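D-psicose 3-epimerase (Agrobacterium tumefaciens, PDB 2HK0) catalyses the interconversion of D-fructose and D-psicose by epimerisation at C3, using a metal-dependent TIM-barrel active site. Local coordinates at residues V187-V190 with K191-K195; P244-E247 with I248-L252; G270-I273 with G274-K278. All blocks are in the same frame, centred on the assembly; numbering follows the deposited sequence.

Interaction 1: residues V187-V190 with K191-K195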
# COMPACT_ATOMS: atom_id res chain seq x y z
N VAL A 187 3.89 -1.01 -25.51
CA VAL A 187 3.11 -1.94 -26.30
C VAL A 187 2.75 -1.37 -27.69
O VAL A 187 2.79 -2.08 -28.68
CB VAL A 187 1.82 -2.32 -25.56
CG1 VAL A 187 0.83 -2.99 -26.52
CG2 VAL A 187 2.16 -3.27 -24.39
N ALA A 188 2.44 -0.07 -27.77
CA ALA A 188 2.08 0.52 -29.06
C ALA A 188 3.28 0.46 -29.98
O ALA A 188 3.17 0.12 -31.15
CB ALA A 188 1.62 1.97 -28.88
N PHE A 189 4.45 0.78 -29.43
CA PHE A 189 5.68 0.75 -30.21
C PHE A 189 5.95 -0.65 -30.76
O PHE A 189 6.27 -0.81 -31.93
CB PHE A 189 6.85 1.22 -29.33
CG PHE A 189 8.18 1.18 -30.02
CD1 PHE A 189 8.92 -0.00 -30.07
CD2 PHE A 189 8.70 2.32 -30.61
CE1 PHE A 189 10.17 -0.03 -30.70
CE2 PHE A 189 9.96 2.31 -31.24
CZ PHE A 189 10.69 1.14 -31.29
N VAL A 190 5.84 -1.66 -29.89
CA VAL A 190 6.07 -3.04 -30.28
C VAL A 190 5.07 -3.50 -31.36
O VAL A 190 5.46 -4.18 -32.32
CB VAL A 190 6.02 -3.95 -29.02
CG1 VAL A 190 5.93 -5.43 -29.41
CG2 VAL A 190 7.28 -3.71 -28.20
N LYS A 191 3.81 -3.11 -31.23
CA LYS A 191 2.81 -3.50 -32.24
C LYS A 191 3.16 -2.87 -33.59
O LYS A 191 2.99 -3.49 -34.63
CB LYS A 191 1.42 -3.08 -31.79
CG LYS A 191 0.84 -3.99 -30.72
CD LYS A 191 -0.52 -3.51 -30.24
CE LYS A 191 -1.15 -4.48 -29.25
NZ LYS A 191 -2.50 -3.98 -28.83
N ASP A 192 3.64 -1.63 -33.56
CA ASP A 192 4.05 -0.94 -34.78
C ASP A 192 5.25 -1.63 -35.43
O ASP A 192 5.37 -1.63 -36.66
CB ASP A 192 4.45 0.50 -34.50
CG ASP A 192 3.29 1.45 -34.67
OD1 ASP A 192 2.30 1.04 -35.31
OD2 ASP A 192 3.38 2.60 -34.18
N VAL A 193 6.14 -2.18 -34.62
CA VAL A 193 7.29 -2.85 -35.21
C VAL A 193 6.80 -4.07 -35.97
O VAL A 193 7.31 -4.38 -37.04
CB VAL A 193 8.32 -3.26 -34.14
CG1 VAL A 193 9.31 -4.26 -34.74
CG2 VAL A 193 9.08 -2.01 -33.64
N GLY A 194 5.80 -4.76 -35.41
CA GLY A 194 5.22 -5.93 -36.05
C GLY A 194 6.13 -7.14 -36.27
O GLY A 194 6.11 -7.76 -37.32
N LYS A 195 6.93 -7.47 -35.27
CA LYS A 195 7.82 -8.61 -35.38
C LYS A 195 7.58 -9.52 -34.18
O LYS A 195 7.43 -9.05 -33.05
CB LYS A 195 9.27 -8.14 -35.43
CG LYS A 195 9.62 -7.34 -36.70
CD LYS A 195 9.71 -8.25 -37.92
CE LYS A 195 10.14 -7.47 -39.16
NZ LYS A 195 10.38 -8.39 -40.31
O HOH W 1 7.06 -6.31 -32.81
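V190 and G194 meet where helix 183-193 runs out, and the carbonyl oxygen of V190 collects several donors. V190 O takes G194 N at 3.2 Å, a weak bond from V193 N, and a hydrogen from water 1, whose O lies 2.7 Å from V190 O. The same water accepts from K195 N, so the first amide beyond G194 is tied back to the helix end through solvent. G194 itself has left the helix with positive phi (63°), a backbone setting that suits glycine. Upstream the pattern is regular: K191 N gives to V187 O at 2.9 Å, D192 N to A188 O and V193 N to F189 O, the last bent to 142° at the hydrogen.

The side chains follow the same spacing. K191 runs extended beside V187, pointing the same way, and K191 CE lies 3.7 Å from V187 CG1; CG sits beside the backbone N (chi1 -76°), which takes the aliphatic chain past V187 O. On another face, CE1 of the F189 ring approaches V193 CG2 obliquely, at 3.7 Å. The polar ends look to the neighbouring helix: D192 OD2 is hydrogen-bonded to the Y146 hydroxyl, and K195 NZ forms a salt bridge with D158.

All this closes the helical part of the beta-alpha-beta unit made by strand 166-170, helix 183-193 and strand 198-203. F189 packs on V150 and I153 of helix 142-162, while V187 and V190 lie on V200 and V193 on V198 of strand 198-203.

Interaction 2: residues P244-E247 with I248-L252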
# COMPACT_ATOMS: atom_id res chain seq x y z
N PRO A 244 5.24 -2.44 -4.22
CA PRO A 244 4.12 -3.36 -3.96
C PRO A 244 4.39 -4.76 -4.55
O PRO A 244 3.73 -5.20 -5.49
CB PRO A 244 2.92 -2.69 -4.63
CG PRO A 244 3.45 -1.34 -5.12
CD PRO A 244 4.91 -1.51 -5.31
N TRP A 245 5.36 -5.45 -3.98
CA TRP A 245 5.76 -6.76 -4.46
C TRP A 245 4.64 -7.77 -4.63
O TRP A 245 4.61 -8.49 -5.63
CB TRP A 245 6.88 -7.30 -3.56
CG TRP A 245 8.11 -6.43 -3.61
CD1 TRP A 245 8.65 -5.71 -2.58
CD2 TRP A 245 8.91 -6.14 -4.76
NE1 TRP A 245 9.75 -4.99 -3.03
CE2 TRP A 245 9.92 -5.23 -4.36
CE3 TRP A 245 8.86 -6.56 -6.11
CZ2 TRP A 245 10.88 -4.73 -5.26
CZ3 TRP A 245 9.81 -6.07 -6.99
CH2 TRP A 245 10.81 -5.16 -6.56
N HIS A 246 3.71 -7.81 -3.69
CA HIS A 246 2.60 -8.75 -3.78
C HIS A 246 1.73 -8.47 -5.02
O HIS A 246 1.35 -9.39 -5.75
CB HIS A 246 1.77 -8.69 -2.50
CG HIS A 246 0.60 -9.63 -2.50
ND1 HIS A 246 -0.69 -9.21 -2.72
CD2 HIS A 246 0.53 -10.98 -2.33
CE1 HIS A 246 -1.51 -10.25 -2.68
NE2 HIS A 246 -0.79 -11.33 -2.45
N GLU A 247 1.42 -7.20 -5.25
CA GLU A 247 0.62 -6.80 -6.42
C GLU A 247 1.37 -7.16 -7.72
O GLU A 247 0.77 -7.65 -8.69
CB GLU A 247 0.38 -5.28 -6.38
CG GLU A 247 -0.47 -4.76 -7.54
CD GLU A 247 -0.54 -3.24 -7.58
OE1 GLU A 247 -0.50 -2.62 -6.50
OE2 GLU A 247 -0.64 -2.66 -8.68
N ILE A 248 2.68 -6.92 -7.72
CA ILE A 248 3.52 -7.21 -8.88
C ILE A 248 3.48 -8.72 -9.13
O ILE A 248 3.27 -9.17 -10.25
CB ILE A 248 5.01 -6.82 -8.60
CG1 ILE A 248 5.13 -5.32 -8.31
CG2 ILE A 248 5.89 -7.25 -9.78
CD1 ILE A 248 4.78 -4.44 -9.42
N GLY A 249 3.69 -9.49 -8.07
CA GLY A 249 3.68 -10.94 -8.20
C GLY A 249 2.39 -11.45 -8.81
O GLY A 249 2.40 -12.30 -9.70
N LEU A 250 1.26 -10.93 -8.32
CA LEU A 250 -0.05 -11.33 -8.82
C LEU A 250 -0.22 -11.01 -10.30
O LEU A 250 -0.73 -11.82 -11.07
CB LEU A 250 -1.16 -10.63 -8.02
CG LEU A 250 -1.94 -11.37 -6.92
CD1 LEU A 250 -1.20 -12.59 -6.44
CD2 LEU A 250 -2.20 -10.41 -5.77
N ALA A 251 0.21 -9.81 -10.70
CA ALA A 251 0.10 -9.40 -12.09
C ALA A 251 0.95 -10.31 -13.00
O ALA A 251 0.48 -10.75 -14.05
CB ALA A 251 0.51 -7.94 -12.25
N LEU A 252 2.19 -10.59 -12.59
CA LEU A 252 3.06 -11.46 -13.39
C LEU A 252 2.37 -12.82 -13.55
O LEU A 252 2.37 -13.40 -14.64
CB LEU A 252 4.44 -11.60 -12.72
CG LEU A 252 5.30 -10.32 -12.70
CD1 LEU A 252 6.61 -10.60 -11.97
CD2 LEU A 252 5.58 -9.84 -14.13
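H246 and L250 cross one turn apart on helix 245-254, which links strand 225-230 to strand 260-263 in a beta-alpha-beta unit of the TIM barrel. The H246 ring stands with CG anti to the backbone N (chi1 -180°), and this swings the imidazole along the helix toward L250. One methyl, L250 CD2, does the touching: it comes obliquely to the ring, 3.6 Å from H246 ND1 and nearer still to H246 CE1, a carbon pair so short that, with L250's unusual torsions, the exact placing of the methyl is doubtful. The remaining ring nitrogen is held across a subunit boundary, NE2 being hydrogen-bonded to D212 of the second subunit, while L250 packs on D216 of that same neighbour.

Other faces of the helix point into the chain. W245 offers NE1 to E232 and meets F302 edge-to-face. E247, its chain extended, carries OE2 to the amide of G215, at the start of helix 214-221. I248 turns its side chain to F228 of strand 225-230 and to F214.

P244 holds the N-cap position, and its carbonyl opens the helical bonding: I248 N meets P244 O at 3.0 Å. The side chain of I248 closes on the same oxygen, for a chi1 of -61° folds I248 CG1 back to within 3.2 Å of P244 O.

Interaction 3: residues G270-I273 with G274-K278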
# COMPACT_ATOMS: atom_id res chain seq x y z
N GLY A 270 30.31 6.41 -6.37
CA GLY A 270 31.62 6.40 -7.01
C GLY A 270 31.78 5.70 -8.35
O GLY A 270 31.00 4.82 -8.73
N GLY A 271 32.82 6.10 -9.07
CA GLY A 271 33.09 5.53 -10.37
C GLY A 271 32.09 5.97 -11.41
O GLY A 271 31.21 6.79 -11.13
N THR A 272 32.23 5.44 -12.61
CA THR A 272 31.33 5.75 -13.71
C THR A 272 29.88 5.31 -13.44
O THR A 272 28.94 6.01 -13.80
CB THR A 272 31.83 5.06 -14.99
OG1 THR A 272 33.18 5.47 -15.24
CG2 THR A 272 30.98 5.45 -16.18
N ILE A 273 29.71 4.15 -12.82
CA ILE A 273 28.36 3.66 -12.53
C ILE A 273 27.71 4.64 -11.54
O ILE A 273 26.58 5.10 -11.77
CB ILE A 273 28.40 2.23 -11.92
CG1 ILE A 273 28.92 1.25 -12.98
CG2 ILE A 273 27.02 1.81 -11.45
CD1 ILE A 273 29.19 -0.14 -12.46
N GLY A 274 28.44 4.97 -10.48
CA GLY A 274 27.93 5.89 -9.47
C GLY A 274 27.43 7.20 -10.05
O GLY A 274 26.36 7.68 -9.68
N SER A 275 28.18 7.79 -10.97
CA SER A 275 27.75 9.05 -11.55
C SER A 275 26.70 8.86 -12.66
O SER A 275 25.79 9.68 -12.80
CB SER A 275 28.95 9.82 -12.09
OG SER A 275 29.47 9.16 -13.22
N ASP A 276 26.81 7.78 -13.43
CA ASP A 276 25.85 7.51 -14.50
C ASP A 276 24.47 7.15 -13.97
O ASP A 276 23.45 7.60 -14.51
CB ASP A 276 26.36 6.39 -15.41
CG ASP A 276 27.41 6.87 -16.42
OD1 ASP A 276 27.62 8.10 -16.50
OD2 ASP A 276 28.00 6.02 -17.12
N ILE A 277 24.43 6.32 -12.93
CA ILE A 277 23.18 5.91 -12.32
C ILE A 277 22.80 6.92 -11.23
O ILE A 277 21.79 6.79 -10.56
CB ILE A 277 23.29 4.48 -11.70
CG1 ILE A 277 23.74 3.48 -12.78
CG2 ILE A 277 21.95 4.02 -11.13
CD1 ILE A 277 22.74 3.32 -13.95
N LYS A 278 23.63 7.95 -11.07
CA LYS A 278 23.36 9.00 -10.11
C LYS A 278 23.14 8.49 -8.69
O LYS A 278 22.15 8.84 -8.03
CB LYS A 278 22.15 9.82 -10.58
CG LYS A 278 22.37 10.51 -11.93
CD LYS A 278 21.14 11.28 -12.38
CE LYS A 278 21.49 12.31 -13.45
NZ LYS A 278 22.19 11.71 -14.61
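T272 and D276 lie side by side on the short helix 271-276, pointing the same way, and D276 can be followed outward atom by atom. D276 CB is 3.1 Å from T272 O, the same oxygen that accepts D276 N at 2.8 Å. Next, a chi1 of -79° leaves D276 CG on the backbone-N side, 3.2 Å from T272 O, and keeps the carboxylate near the preceding turn. At the tip, D276 OD1 is 3.7 Å from T272 O, while D276 OD2 lies against the T272 methyl, 3.2 Å from T272 CG2, and is hydrogen-bonded to the indole NE1 of W34. That bond probably fixes the rotation of the carboxylate.

T272 O has a second donor. S275 OG, set between its own backbone N and carbonyl carbon (chi1 69°), reaches T272 O at 3.2 Å from above the carbonyl plane, on the same face as D276 N. T272 OG1 turns instead to E33.

On the side of I273 the packing is apolar: I273 CG2 meets I277 CG1 at 3.9 Å, and I277 N bonds to I273 O. Opposite G270 O stands G274, which has no side chain to collide with that oxygen, and its amide makes a weak bond there. At the other end K278, with positive phi, completes a Schellman motif.

The helix follows strand 260-263, the last of the barrel, and precedes helix 289-307. It rests on loop residues: W34 touches both T272 and I273, F266 touches I273, W132 meets D276, and I273 is hydrogen-bonded to H32 through the backbone.

Overall arrangement
Three separate helical turns, in series along the chain, mark out the periphery of one eight-stranded parallel barrel. Interaction 1 ends helix 183-193 between strands 166-170 and 198-203; interaction 2 begins helix 245-254 between strands 225-230 and 260-263; interaction 3 forms helix 271-276, after the last strand. Interactions 1 and 2 have their centres about 25 Å apart. From interaction 2 to interaction 3 the centres are about 30 Å apart. Interactions 1 and 3, on opposite sides of the chain's centre, are about 33 Å apart between centres. None touches another; what they share is the barrel whose rim and outside they occupy. Interaction 2 reaches neighbouring subunits from helix 245-254, and interaction 3 through K278, just past its helix, whereas interaction 1 meets only its own chain.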